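Local coordinates for protein rubisco operon transcriptional regulator (Synechocystis sp., PDB 5Y2W) that probably represses carbon-uptake and related genes as a LysR-type regulator, sensing metabolites such as 2-phosphoglycolate through its periplasmic-binding-protein-like regulatory domain, at residues R52-M55 and E59-L62; T19-F24 and R185-A190; A145-I150 and V165-R170; I64-P69 and L80-V85. All coordinates share one frame; numbering follows the deposited sequence.

Interaction 1 (R52-M55 and E59-L62); sequences RHRM and EDDL
Arg54, in the last full turn of helix 48-56, turns back over the loop that follows and meets Glu59 and Asp60, so that a three-residue salt-bridge network closes a helix-to-strand connection in this LysR-type regulatory domain. Asp60 is gripped side-on by two nitrogens of the guanidinium. Arg54 NE gives a hydrogen bond to Asp60 OD2 at 2.7 Å, while NH1 of Arg54 reaches Asp60 OD1 at 2.9 Å in an almost straight bond of 177°. Each carboxylate oxygen offers its syn lone pair, and the two flat groups are inclined by 31°, so the pairing is close to the planar bidentate ideal without quite reaching it. Glu59 comes differently: its side chain crosses that of Arg54 at about a right angle, and its OE1 sits over one face of the guanidinium, 3.5 Å from NH2 of Arg54. The oxygen lies well off the guanidinium plane, so the attraction is one of charge and not of a directed bond.

The bend at chi3 of Arg54 (72°) swings the guanidinium across to Asp60. The side-on grip of Asp60 on NE and NH1 probably holds the group in one rotation, with Glu59 adding negative charge over one face. Farther out, the Arg54 side chain touches Ala16 and Tyr63 of the neighbouring strands, and the Tyr63 hydroxyl hydrogen-bonds to the backbone N of Asp60. The backbone itself sets the spacing of the turn: Glu59 N donates to Arg54 O at 3.0 Å.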
loop_
_atom_site.group_PDB
_atom_site.type_symbol
_atom_site.label_atom_id
_atom_site.label_comp_id
_atom_site.label_asym_id
_atom_site.label_seq_id
_atom_site.Cartn_x
_atom_site.Cartn_y
_atom_site.Cartn_z
ATOM N N ARG A 52 5.076 -13.666 -8.572
ATOM C CA ARG A 52 5.655 -14.866 -9.201
ATOM C C ARG A 52 5.396 -16.086 -8.310
ATOM O O ARG A 52 4.987 -17.130 -8.798
ATOM C CB ARG A 52 7.151 -14.706 -9.412
ATOM C CG ARG A 52 7.817 -15.830 -10.205
ATOM C CD ARG A 52 9.013 -16.491 -9.494
ATOM N NE ARG A 52 10.131 -15.573 -9.255
ATOM C CZ ARG A 52 10.408 -14.944 -8.103
ATOM N NH1 ARG A 52 9.663 -15.110 -7.014
ATOM N NH2 ARG A 52 11.450 -14.123 -8.036
ATOM N N HIS A 53 5.625 -15.937 -7.008
ATOM C CA HIS A 53 5.409 -17.024 -6.062
ATOM C C HIS A 53 3.958 -17.363 -6.054
ATOM O O HIS A 53 3.569 -18.514 -6.020
ATOM C CB HIS A 53 5.811 -16.653 -4.622
ATOM C CG HIS A 53 7.271 -16.390 -4.449
ATOM N ND1 HIS A 53 8.242 -17.279 -4.870
ATOM C CD2 HIS A 53 7.932 -15.345 -3.893
ATOM C CE1 HIS A 53 9.439 -16.791 -4.587
ATOM N NE2 HIS A 53 9.279 -15.617 -3.999
ATOM N N ARG A 54 3.107 -16.363 -6.060
ATOM C CA ARG A 54 1.709 -16.719 -6.065
ATOM C C ARG A 54 1.404 -17.577 -7.284
ATOM O O ARG A 54 0.771 -18.628 -7.171
ATOM C CB ARG A 54 0.827 -15.506 -5.948
ATOM C CG ARG A 54 0.933 -14.854 -4.559
ATOM C CD ARG A 54 -0.084 -13.741 -4.498
ATOM N NE ARG A 54 -1.472 -14.195 -4.417
ATOM C CZ ARG A 54 -2.084 -14.588 -3.279
ATOM N NH1 ARG A 54 -3.354 -14.963 -3.293
ATOM N NH2 ARG A 54 -1.451 -14.596 -2.121
ATOM N N MET A 55 1.933 -17.175 -8.429
ATOM C CA MET A 55 1.720 -17.908 -9.666
ATOM C C MET A 55 2.298 -19.309 -9.590
ATOM O O MET A 55 1.710 -20.240 -10.122
ATOM C CB MET A 55 2.362 -17.182 -10.856
ATOM C CG MET A 55 1.663 -15.897 -11.365
ATOM S SD MET A 55 2.818 -14.953 -12.426
ATOM C CE MET A 55 1.658 -13.780 -13.088
ATOM N N GLU A 59 -2.082 -19.677 -6.957
ATOM C CA GLU A 59 -2.989 -19.208 -5.883
ATOM C C GLU A 59 -4.252 -18.484 -6.349
ATOM O O GLU A 59 -5.280 -18.486 -5.675
ATOM C CB GLU A 59 -2.219 -18.381 -4.853
ATOM C CG GLU A 59 -1.137 -19.199 -4.159
ATOM C CD GLU A 59 -0.500 -18.470 -2.993
ATOM O OE1 GLU A 59 -1.247 -18.096 -2.075
ATOM O OE2 GLU A 59 0.737 -18.263 -2.983
ATOM N N ASP A 60 -4.216 -17.913 -7.540
ATOM C CA ASP A 60 -5.289 -17.019 -7.958
ATOM C C ASP A 60 -5.814 -17.396 -9.320
ATOM O O ASP A 60 -5.180 -18.142 -10.075
ATOM C CB ASP A 60 -4.731 -15.573 -7.999
ATOM C CG ASP A 60 -4.141 -15.142 -6.651
ATOM O OD1 ASP A 60 -4.945 -14.902 -5.742
ATOM O OD2 ASP A 60 -2.898 -15.110 -6.492
ATOM N N ASP A 61 -6.959 -16.822 -9.634
ATOM C CA ASP A 61 -7.546 -16.917 -10.944
ATOM C C ASP A 61 -6.808 -16.064 -11.971
ATOM O O ASP A 61 -6.423 -16.533 -13.042
ATOM C CB ASP A 61 -8.996 -16.457 -10.828
ATOM C CG ASP A 61 -9.801 -17.364 -9.914
ATOM O OD1 ASP A 61 -9.715 -18.592 -10.115
ATOM O OD2 ASP A 61 -10.461 -16.885 -8.970
ATOM N N LEU A 62 -6.611 -14.793 -11.621
ATOM C CA LEU A 62 -5.959 -13.854 -12.500
ATOM C C LEU A 62 -4.912 -12.992 -11.789
ATOM O O LEU A 62 -4.984 -12.729 -10.585
ATOM C CB LEU A 62 -6.997 -12.966 -13.157
ATOM C CG LEU A 62 -7.968 -13.611 -14.156
ATOM C CD1 LEU A 62 -9.049 -12.578 -14.501
ATOM C CD2 LEU A 62 -7.282 -14.147 -15.428
#

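Interaction 2 (T19-F24 and R185-A190). With PGA (2-phosphoglycolic acid), chain B.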
loop_
_atom_site.group_PDB
_atom_site.type_symbol
_atom_site.label_atom_id
_atom_site.label_comp_id
_atom_site.label_asym_id
_atom_site.label_seq_id
_atom_site.Cartn_x
_atom_site.Cartn_y
_atom_site.Cartn_z
ATOM N N THR A 19 1.376 -3.517 -7.140
ATOM C CA THR A 19 1.040 -2.485 -6.184
ATOM C C THR A 19 0.340 -1.324 -6.843
ATOM O O THR A 19 -0.575 -0.745 -6.286
ATOM C CB THR A 19 2.293 -1.936 -5.486
ATOM O OG1 THR A 19 3.219 -1.530 -6.504
ATOM C CG2 THR A 19 2.925 -2.978 -4.586
ATOM N N THR A 20 0.753 -0.985 -8.037
ATOM C CA THR A 20 0.311 0.249 -8.652
ATOM C C THR A 20 -1.147 0.190 -9.166
ATOM O O THR A 20 -1.742 1.204 -9.584
ATOM C CB THR A 20 1.264 0.590 -9.808
ATOM O OG1 THR A 20 1.396 -0.551 -10.705
ATOM C CG2 THR A 20 2.614 0.887 -9.249
ATOM N N ALA A 21 -1.696 -1.014 -9.178
ATOM C CA ALA A 21 -3.070 -1.274 -9.643
ATOM C C ALA A 21 -4.094 -1.306 -8.530
ATOM O O ALA A 21 -5.238 -1.618 -8.792
ATOM C CB ALA A 21 -3.099 -2.600 -10.393
ATOM N N LYS A 22 -3.692 -0.943 -7.306
ATOM C CA LYS A 22 -4.527 -1.040 -6.133
ATOM C C LYS A 22 -5.627 0.015 -6.103
ATOM O O LYS A 22 -6.539 -0.076 -5.324
ATOM C CB LYS A 22 -3.672 -0.908 -4.859
ATOM C CG LYS A 22 -2.993 0.450 -4.783
ATOM C CD LYS A 22 -2.412 0.775 -3.457
ATOM C CE LYS A 22 -1.449 -0.290 -3.118
ATOM N NZ LYS A 22 -0.815 0.179 -1.899
ATOM N N TYR A 23 -5.529 1.060 -6.904
ATOM C CA TYR A 23 -6.629 2.046 -6.914
ATOM C C TYR A 23 -7.623 1.734 -8.031
ATOM O O TYR A 23 -8.831 1.710 -7.813
ATOM C CB TYR A 23 -6.098 3.461 -7.114
ATOM C CG TYR A 23 -5.180 3.943 -6.021
ATOM C CD1 TYR A 23 -5.701 4.495 -4.835
ATOM C CD2 TYR A 23 -3.800 3.919 -6.191
ATOM C CE1 TYR A 23 -4.856 4.973 -3.827
ATOM C CE2 TYR A 23 -2.946 4.392 -5.203
ATOM C CZ TYR A 23 -3.478 4.918 -4.020
ATOM O OH TYR A 23 -2.612 5.373 -3.041
ATOM N N PHE A 24 -7.070 1.477 -9.217
ATOM C CA PHE A 24 -7.831 1.217 -10.434
ATOM C C PHE A 24 -8.714 0.005 -10.348
ATOM O O PHE A 24 -9.899 0.056 -10.627
ATOM C CB PHE A 24 -6.877 0.968 -11.559
ATOM C CG PHE A 24 -7.554 0.847 -12.873
ATOM C CD1 PHE A 24 -8.075 1.962 -13.471
ATOM C CD2 PHE A 24 -7.659 -0.361 -13.491
ATOM C CE1 PHE A 24 -8.707 1.875 -14.681
ATOM C CE2 PHE A 24 -8.294 -0.468 -14.703
ATOM C CZ PHE A 24 -8.811 0.659 -15.308
ATOM N N ARG A 185 5.434 0.971 -20.383
ATOM C CA ARG A 185 5.192 -0.275 -19.670
ATOM C C ARG A 185 3.691 -0.434 -19.682
ATOM O O ARG A 185 2.954 0.526 -19.878
ATOM C CB ARG A 185 5.811 -0.092 -18.296
ATOM C CG ARG A 185 5.698 -1.169 -17.276
ATOM C CD ARG A 185 6.348 -0.610 -15.993
ATOM N NE ARG A 185 6.348 -1.516 -14.831
ATOM C CZ ARG A 185 7.205 -2.524 -14.663
ATOM N NH1 ARG A 185 8.149 -2.717 -15.550
ATOM N NH2 ARG A 185 7.160 -3.292 -13.575
ATOM N N ARG A 186 3.205 -1.631 -19.471
ATOM C CA ARG A 186 1.780 -1.834 -19.702
ATOM C C ARG A 186 1.331 -2.681 -18.569
ATOM O O ARG A 186 2.156 -3.378 -18.019
ATOM C CB ARG A 186 1.590 -2.552 -21.047
ATOM C CG ARG A 186 2.184 -1.758 -22.226
ATOM C CD ARG A 186 1.932 -2.355 -23.577
ATOM N NE ARG A 186 0.586 -2.071 -24.089
ATOM C CZ ARG A 186 -0.004 -2.702 -25.130
ATOM N NH1 ARG A 186 0.593 -3.704 -25.789
ATOM N NH2 ARG A 186 -1.237 -2.335 -25.497
ATOM N N TRP A 187 0.060 -2.569 -18.179
ATOM C CA TRP A 187 -0.564 -3.571 -17.348
ATOM C C TRP A 187 -1.146 -4.716 -18.202
ATOM O O TRP A 187 -1.873 -4.489 -19.157
ATOM C CB TRP A 187 -1.693 -2.940 -16.529
ATOM C CG TRP A 187 -1.282 -2.143 -15.333
ATOM C CD1 TRP A 187 -0.099 -2.194 -14.653
ATOM C CD2 TRP A 187 -2.090 -1.208 -14.652
ATOM N NE1 TRP A 187 -0.127 -1.332 -13.586
ATOM C CE2 TRP A 187 -1.339 -0.721 -13.559
ATOM C CE3 TRP A 187 -3.414 -0.768 -14.820
ATOM C CZ2 TRP A 187 -1.832 0.216 -12.685
ATOM C CZ3 TRP A 187 -3.886 0.183 -13.966
ATOM C CH2 TRP A 187 -3.099 0.640 -12.876
ATOM N N TYR A 188 -0.859 -5.940 -17.794
ATOM C CA TYR A 188 -1.371 -7.118 -18.437
ATOM C C TYR A 188 -2.225 -7.872 -17.476
ATOM O O TYR A 188 -1.899 -7.951 -16.291
ATOM C CB TYR A 188 -0.243 -8.047 -18.824
ATOM C CG TYR A 188 0.719 -7.522 -19.862
ATOM C CD1 TYR A 188 0.400 -7.539 -21.220
ATOM C CD2 TYR A 188 1.980 -7.046 -19.481
ATOM C CE1 TYR A 188 1.308 -7.093 -22.175
ATOM C CE2 TYR A 188 2.875 -6.588 -20.411
ATOM C CZ TYR A 188 2.545 -6.625 -21.760
ATOM O OH TYR A 188 3.485 -6.168 -22.632
ATOM N N VAL A 189 -3.317 -8.437 -17.980
ATOM C CA VAL A 189 -4.069 -9.429 -17.218
ATOM C C VAL A 189 -3.724 -10.838 -17.758
ATOM O O VAL A 189 -3.776 -11.120 -18.958
ATOM C CB VAL A 189 -5.576 -9.158 -17.192
ATOM C CG1 VAL A 189 -6.115 -8.999 -18.592
ATOM C CG2 VAL A 189 -6.309 -10.281 -16.459
ATOM N N ALA A 190 -3.318 -11.675 -16.820
ATOM C CA ALA A 190 -2.637 -12.901 -17.090
ATOM C C ALA A 190 -3.290 -14.027 -16.301
ATOM O O ALA A 190 -3.948 -13.774 -15.296
ATOM C CB ALA A 190 -1.162 -12.781 -16.715
HETATM P P PGA B . 6.001 -3.370 -8.407
HETATM O O1P PGA B . 5.137 -3.229 -9.765
HETATM O O2P PGA B . 5.020 -3.289 -7.285
HETATM O O3P PGA B . 7.011 -2.212 -8.486
HETATM O O4P PGA B . 6.496 -4.768 -8.442
HETATM C C2 PGA B . 4.234 -2.198 -10.101
HETATM C C1 PGA B . 4.378 -1.738 -11.546
HETATM O O1 PGA B . 3.625 -0.809 -11.977
HETATM O O2 PGA B . 5.239 -2.304 -12.251
#
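Trp187 packs against Thr20, Ala21 and Phe24 in a buried, mostly apolar contact at the centre of the domain, where the loop after strand 11-18 meets strand 186-192 beside the 2-phosphoglycolate site. The indole lies with one face under the methyl of Ala21, a CH-pi contact in which Ala21 CB is 4.1 Å from the centroid of the six-membered ring of Trp187. Phe24 comes up obliquely, its ring plane turned 47° from that of the indole, and Phe24 CD2 touches Trp187 CZ3 at 3.8 Å. At the indole edge, Trp187 NE1 gives a weak hydrogen bond to Thr20 OG1 at 3.4 Å.

That same hydroxyl donates to the ligand carboxylate, Thr20 OG1 to PGA O1 at 2.6 Å; its chi1 of 52° sets OG1 between the backbone N and carbonyl carbon, facing both partners. The tryptophan is therefore a second-shell residue behind a first-shell threonine. Replacing the indole of Trp187 with the methyl of an alanine is likely to open a gap below the Ala21 methyl and beside the Phe24 ring, and to leave the Thr20 hydroxyl without its indole donor. On the other side of the ligand, the extended Arg185 brings NE and NH2 together on one carboxylate oxygen, NH2 lying 2.5 Å from PGA O2, while Thr19 OG1 holds the phosphate through PGA O2P at 2.6 Å.

His162 stacks on the indole. Strand 186-192 runs between strands 62-65 and 74-79 of the mixed sheet, with Val189 packed on helix 199-211, while the loop of Thr19 to Tyr23 leads into helix 24-35.

Interaction 3 (A145-I150 and V165-R170)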
loop_
_atom_site.group_PDB
_atom_site.type_symbol
_atom_site.label_atom_id
_atom_site.label_comp_id
_atom_site.label_asym_id
_atom_site.label_seq_id
_atom_site.Cartn_x
_atom_site.Cartn_y
_atom_site.Cartn_z
ATOM N N ALA A 145 4.698 5.242 0.598
ATOM C CA ALA A 145 5.852 5.635 1.449
ATOM C C ALA A 145 6.785 6.529 0.668
ATOM O O ALA A 145 7.209 7.531 1.194
ATOM C CB ALA A 145 6.597 4.405 1.914
ATOM N N ILE A 146 7.051 6.165 -0.607
ATOM C CA ILE A 146 7.896 6.925 -1.429
ATOM C C ILE A 146 7.310 8.283 -1.747
ATOM O O ILE A 146 8.023 9.288 -1.698
ATOM C CB ILE A 146 8.270 6.205 -2.736
ATOM C CG1 ILE A 146 9.113 4.995 -2.431
ATOM C CG2 ILE A 146 9.059 7.155 -3.607
ATOM C CD1 ILE A 146 9.482 4.144 -3.618
ATOM N N LYS A 147 6.023 8.376 -2.028
ATOM C CA LYS A 147 5.434 9.721 -2.257
ATOM C C LYS A 147 5.552 10.627 -1.008
ATOM O O LYS A 147 5.803 11.832 -1.117
ATOM C CB LYS A 147 3.980 9.628 -2.623
ATOM C CG LYS A 147 3.786 9.027 -4.015
ATOM C CD LYS A 147 2.347 9.144 -4.474
ATOM C CE LYS A 147 1.394 8.185 -3.769
ATOM N NZ LYS A 147 0.017 8.631 -4.102
ATOM N N GLN A 148 5.252 10.070 0.155
ATOM C CA GLN A 148 5.512 10.766 1.418
ATOM C C GLN A 148 6.972 11.206 1.544
ATOM O O GLN A 148 7.238 12.318 1.882
ATOM C CB GLN A 148 5.175 9.865 2.610
ATOM C CG GLN A 148 3.740 9.950 3.055
ATOM C CD GLN A 148 3.363 11.327 3.556
ATOM O OE1 GLN A 148 4.169 12.047 4.143
ATOM N NE2 GLN A 148 2.148 11.719 3.268
ATOM N N ALA A 149 7.919 10.336 1.251
ATOM C CA ALA A 149 9.334 10.761 1.360
ATOM C C ALA A 149 9.703 11.915 0.429
ATOM O O ALA A 149 10.424 12.864 0.817
ATOM C CB ALA A 149 10.273 9.585 1.188
ATOM N N ILE A 150 9.142 11.889 -0.776
ATOM C CA ILE A 150 9.432 12.912 -1.731
ATOM C C ILE A 150 8.827 14.202 -1.215
ATOM O O ILE A 150 9.456 15.237 -1.283
ATOM C CB ILE A 150 8.826 12.623 -3.086
ATOM C CG1 ILE A 150 9.489 11.400 -3.714
ATOM C CG2 ILE A 150 8.937 13.838 -4.011
ATOM C CD1 ILE A 150 8.678 10.874 -4.874
ATOM N N VAL A 165 -2.803 9.396 -9.022
ATOM C CA VAL A 165 -4.244 9.615 -9.220
ATOM C C VAL A 165 -4.901 10.115 -7.925
ATOM O O VAL A 165 -5.884 10.859 -7.965
ATOM C CB VAL A 165 -4.891 8.310 -9.764
ATOM C CG1 VAL A 165 -6.412 8.389 -9.892
ATOM C CG2 VAL A 165 -4.211 7.943 -11.080
ATOM N N SER A 166 -4.315 9.725 -6.795
ATOM C CA SER A 166 -4.701 10.201 -5.472
ATOM C C SER A 166 -4.302 11.651 -5.207
ATOM O O SER A 166 -4.907 12.317 -4.380
ATOM C CB SER A 166 -4.006 9.348 -4.431
ATOM O OG SER A 166 -4.478 8.015 -4.509
ATOM N N GLU A 167 -3.259 12.128 -5.880
ATOM C CA GLU A 167 -2.770 13.498 -5.657
ATOM C C GLU A 167 -3.744 14.529 -6.168
ATOM O O GLU A 167 -4.021 14.593 -7.362
ATOM C CB GLU A 167 -1.428 13.750 -6.376
ATOM C CG GLU A 167 -0.350 12.791 -5.977
ATOM C CD GLU A 167 -0.178 12.762 -4.486
ATOM O OE1 GLU A 167 -0.336 11.655 -3.920
ATOM O OE2 GLU A 167 0.089 13.861 -3.913
ATOM N N GLY A 168 -4.210 15.382 -5.280
ATOM C CA GLY A 168 -4.989 16.517 -5.720
ATOM C C GLY A 168 -4.523 17.785 -5.063
ATOM O O GLY A 168 -3.510 17.795 -4.359
ATOM N N ALA A 169 -5.255 18.858 -5.352
ATOM C CA ALA A 169 -5.287 20.039 -4.512
ATOM C C ALA A 169 -3.847 20.525 -4.289
ATOM O O ALA A 169 -3.134 20.832 -5.259
ATOM C CB ALA A 169 -6.003 19.700 -3.197
ATOM N N ARG A 170 -3.433 20.579 -3.021
ATOM C CA ARG A 170 -2.088 20.988 -2.648
ATOM C C ARG A 170 -1.138 19.811 -2.783
ATOM O O ARG A 170 -0.554 19.379 -1.787
ATOM C CB ARG A 170 -2.090 21.508 -1.190
ATOM C CG ARG A 170 -0.739 21.989 -0.637
ATOM C CD ARG A 170 -0.299 23.289 -1.284
ATOM N NE ARG A 170 1.134 23.322 -1.523
ATOM C CZ ARG A 170 1.767 24.311 -2.153
ATOM N NH1 ARG A 170 3.082 24.244 -2.326
ATOM N NH2 ARG A 170 1.105 25.373 -2.611
#
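Lys147 and Glu167 reach for each other from opposite directions, the lysine from helix 143-151 and the glutamate from the loop between strands 157-160 and 173-176. They meet in a salt bridge, with Lys147 NZ donating to Glu167 OE1 at 3.0 Å. The ammonium meets Glu167 OE1 on its anti side, 18° out of the carboxylate plane. Both chains are bent: Lys147 turns at chi3 (-73°), which directs CE and NZ toward the carboxylate, and Glu167 folds at chi2 (-54°), carrying its end closer to the helix than its CB direction alone would.

Neither charge relies on this pair alone. Lys147 NZ also hydrogen-bonds to the carbonyl O of Thr163, and Glu167 OE2 to the hydroxyl of Ser171, so the ammonium ties two points of the loop to the helix. A methionine in place of Lys147 would probably leave Glu167 OE1 without its positive mate and the Thr163 carbonyl without this donor. Leu173 packs against both side chains from its strand, and nearby Gln148 touches Tyr23 of the second subunit. The pair is a helix-to-loop salt bridge within one lobe of the periplasmic-binding-protein-like, substrate-binding fold of LysR regulators.

Interaction 4 (I64-P69 and L80-V85); sequences IVSEPP and LDNPLV. With PGA (2-phosphoglycolic acid), chain B.
Asn82 reaches toward Ser66 and the bound 2-phosphoglycolate from the irregular start of strand 81-89, across the cleft characteristic of periplasmic-binding-protein-like domains; Ser66 stands just beyond the end of strand 62-65. Along the asparagine, Asn82 CB comes no nearer to the serine than 4.1 Å from Ser66 OG. CG lies opposite the backbone N (chi1 -178°), and this carries the carboxamide between serine and ligand, with Asn82 CG 3.7 Å from PGA O1.

The two ends of that amide then part company. OD1 accepts a hydrogen bond from outside the pair, from the Ser160 hydroxyl, and this leaves ND2 turned to the cleft. There the nitrogen has two partners. It donates to the ligand carboxylate, with Asn82 ND2 2.7 Å from PGA O1 and an N-H...O angle of 156°. It also donates to the serine, Asn82 ND2 to Ser66 OG at 2.8 Å, in a more bent bond of 138° whose acceptor is tilted from the amide plane. Ser160 is thus a second-shell residue that fixes which way round the amide sits, and both hydrogens of ND2 are put to use.

Ser66 is itself held in place: its backbone N donates to His48 NE2, and its OG has a weak further bond with the carbonyl O of Arg186. Its side chain also lies close to the ligand carboxylate. The geometry is consistent with a second-shell role for the buried serine, positioning Asn82, with Ser66 OG remaining 3.6 Å from PGA O2.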
loop_
_atom_site.group_PDB
_atom_site.type_symbol
_atom_site.label_atom_id
_atom_site.label_comp_id
_atom_site.label_asym_id
_atom_site.label_seq_id
_atom_site.Cartn_x
_atom_site.Cartn_y
_atom_site.Cartn_z
ATOM N N ILE A 64 -2.517 -9.411 -12.371
ATOM C CA ILE A 64 -2.161 -8.197 -13.084
ATOM C C ILE A 64 -0.708 -7.808 -12.816
ATOM O O ILE A 64 -0.240 -7.597 -11.656
ATOM C CB ILE A 64 -3.135 -7.109 -12.721
ATOM C CG1 ILE A 64 -4.525 -7.635 -13.110
ATOM C CG2 ILE A 64 -2.746 -5.781 -13.389
ATOM C CD1 ILE A 64 -5.567 -6.582 -13.409
ATOM N N VAL A 65 0.021 -7.770 -13.921
ATOM C CA VAL A 65 1.450 -7.568 -13.926
ATOM C C VAL A 65 1.804 -6.607 -15.070
ATOM O O VAL A 65 1.016 -6.449 -16.001
ATOM C CB VAL A 65 2.173 -8.877 -14.117
ATOM C CG1 VAL A 65 1.772 -9.821 -13.000
ATOM C CG2 VAL A 65 1.880 -9.472 -15.507
ATOM N N SER A 66 2.941 -5.919 -14.940
ATOM C CA SER A 66 3.565 -5.177 -16.046
ATOM C C SER A 66 4.683 -5.931 -16.803
ATOM O O SER A 66 4.906 -5.719 -17.972
ATOM C CB SER A 66 4.162 -3.874 -15.499
ATOM O OG SER A 66 3.131 -3.074 -15.036
ATOM N N GLU A 67 5.438 -6.714 -16.068
ATOM C CA GLU A 67 6.535 -7.507 -16.590
ATOM C C GLU A 67 6.204 -8.979 -16.243
ATOM O O GLU A 67 6.208 -9.367 -15.098
ATOM C CB GLU A 67 7.886 -7.089 -15.998
ATOM C CG GLU A 67 9.041 -7.773 -16.712
ATOM C CD GLU A 67 10.411 -7.600 -16.088
ATOM O OE1 GLU A 67 10.566 -7.012 -14.983
ATOM O OE2 GLU A 67 11.359 -8.066 -16.748
ATOM N N PRO A 68 5.880 -9.785 -17.251
ATOM C CA PRO A 68 5.647 -11.231 -17.135
ATOM C C PRO A 68 6.812 -11.930 -16.446
ATOM O O PRO A 68 7.959 -11.707 -16.846
ATOM C CB PRO A 68 5.608 -11.694 -18.605
ATOM C CG PRO A 68 5.127 -10.503 -19.343
ATOM C CD PRO A 68 5.681 -9.291 -18.620
ATOM N N PRO A 69 6.544 -12.744 -15.405
ATOM C CA PRO A 69 7.672 -13.504 -14.861
ATOM C C PRO A 69 8.303 -14.435 -15.885
ATOM O O PRO A 69 7.607 -15.051 -16.683
ATOM C CB PRO A 69 7.047 -14.263 -13.679
ATOM C CG PRO A 69 5.986 -13.345 -13.212
ATOM C CD PRO A 69 5.396 -12.775 -14.485
ATOM N N LEU A 80 -3.998 -1.709 -20.419
ATOM C CA LEU A 80 -3.806 -0.316 -19.978
ATOM C C LEU A 80 -2.332 -0.020 -19.900
ATOM O O LEU A 80 -1.565 -0.818 -19.448
ATOM C CB LEU A 80 -4.507 -0.075 -18.587
ATOM C CG LEU A 80 -4.855 1.375 -18.235
ATOM C CD1 LEU A 80 -5.710 2.074 -19.282
ATOM C CD2 LEU A 80 -5.556 1.443 -16.906
ATOM N N ASP A 81 -1.934 1.139 -20.356
ATOM C CA ASP A 81 -0.554 1.560 -20.234
ATOM C C ASP A 81 -0.220 1.825 -18.778
ATOM O O ASP A 81 -1.077 2.226 -18.005
ATOM C CB ASP A 81 -0.333 2.862 -20.986
ATOM C CG ASP A 81 -0.448 2.683 -22.481
ATOM O OD1 ASP A 81 -0.523 1.519 -22.924
ATOM O OD2 ASP A 81 -0.441 3.700 -23.203
ATOM N N ASN A 82 1.043 1.614 -18.448
ATOM C CA ASN A 82 1.532 1.844 -17.124
ATOM C C ASN A 82 2.838 2.631 -17.207
ATOM O O ASN A 82 3.921 2.114 -16.931
ATOM C CB ASN A 82 1.747 0.507 -16.448
ATOM C CG ASN A 82 2.224 0.669 -15.017
ATOM O OD1 ASN A 82 1.919 1.684 -14.329
ATOM N ND2 ASN A 82 2.988 -0.304 -14.565
ATOM N N PRO A 83 2.739 3.884 -17.596
ATOM C CA PRO A 83 3.975 4.643 -17.706
ATOM C C PRO A 83 4.585 4.968 -16.322
ATOM O O PRO A 83 3.869 5.446 -15.426
ATOM C CB PRO A 83 3.541 5.911 -18.394
ATOM C CG PRO A 83 2.149 6.113 -17.974
ATOM C CD PRO A 83 1.561 4.741 -17.703
ATOM N N LEU A 84 5.880 4.670 -16.177
ATOM C CA LEU A 84 6.654 5.020 -14.989
ATOM C C LEU A 84 7.347 6.376 -15.182
ATOM O O LEU A 84 8.017 6.616 -16.194
ATOM C CB LEU A 84 7.724 3.983 -14.766
ATOM C CG LEU A 84 7.307 2.520 -14.679
ATOM C CD1 LEU A 84 8.499 1.696 -14.191
ATOM C CD2 LEU A 84 6.123 2.254 -13.774
ATOM N N VAL A 85 7.176 7.278 -14.245
ATOM C CA VAL A 85 7.696 8.622 -14.442
ATOM C C VAL A 85 8.560 9.054 -13.266
ATOM O O VAL A 85 8.440 8.518 -12.157
ATOM C CB VAL A 85 6.544 9.645 -14.647
ATOM C CG1 VAL A 85 5.809 9.417 -15.958
ATOM C CG2 VAL A 85 5.548 9.617 -13.480
HETATM P P PGA B . 6.001 -3.370 -8.407
HETATM O O1P PGA B . 5.137 -3.229 -9.765
HETATM O O2P PGA B . 5.020 -3.289 -7.285
HETATM O O3P PGA B . 7.011 -2.212 -8.486
HETATM O O4P PGA B . 6.496 -4.768 -8.442
HETATM C C2 PGA B . 4.234 -2.198 -10.101
HETATM C C1 PGA B . 4.378 -1.738 -11.546
HETATM O O1 PGA B . 3.625 -0.809 -11.977
HETATM O O2 PGA B . 5.239 -2.304 -12.251
#

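How the interactions relate
Interactions 2 and 4 lie together at the heart of the domain, their centres about 6 Å apart, joined through neighbouring strands 62-65 and 186-192 and sharing the bound 2-phosphoglycolate. Interaction 1 lies on the side of helix 48-56, which leads into strand 62-65, its centre about 17 Å from that of interaction 4; Met55 and Arg52 pack on Pro69. Interaction 3 is across the chain's centre from interaction 1, their centres about 30 Å apart, and meets interaction 2 where Tyr23 touches Ser166. Along the chain, interactions 1, 4 and 3 follow in series within the long loop closed by interaction 2. Interactions 2 and 4 thus converge on one metabolite, consistent with effector sensing between two lobes, while 1 and 3 are peripheral.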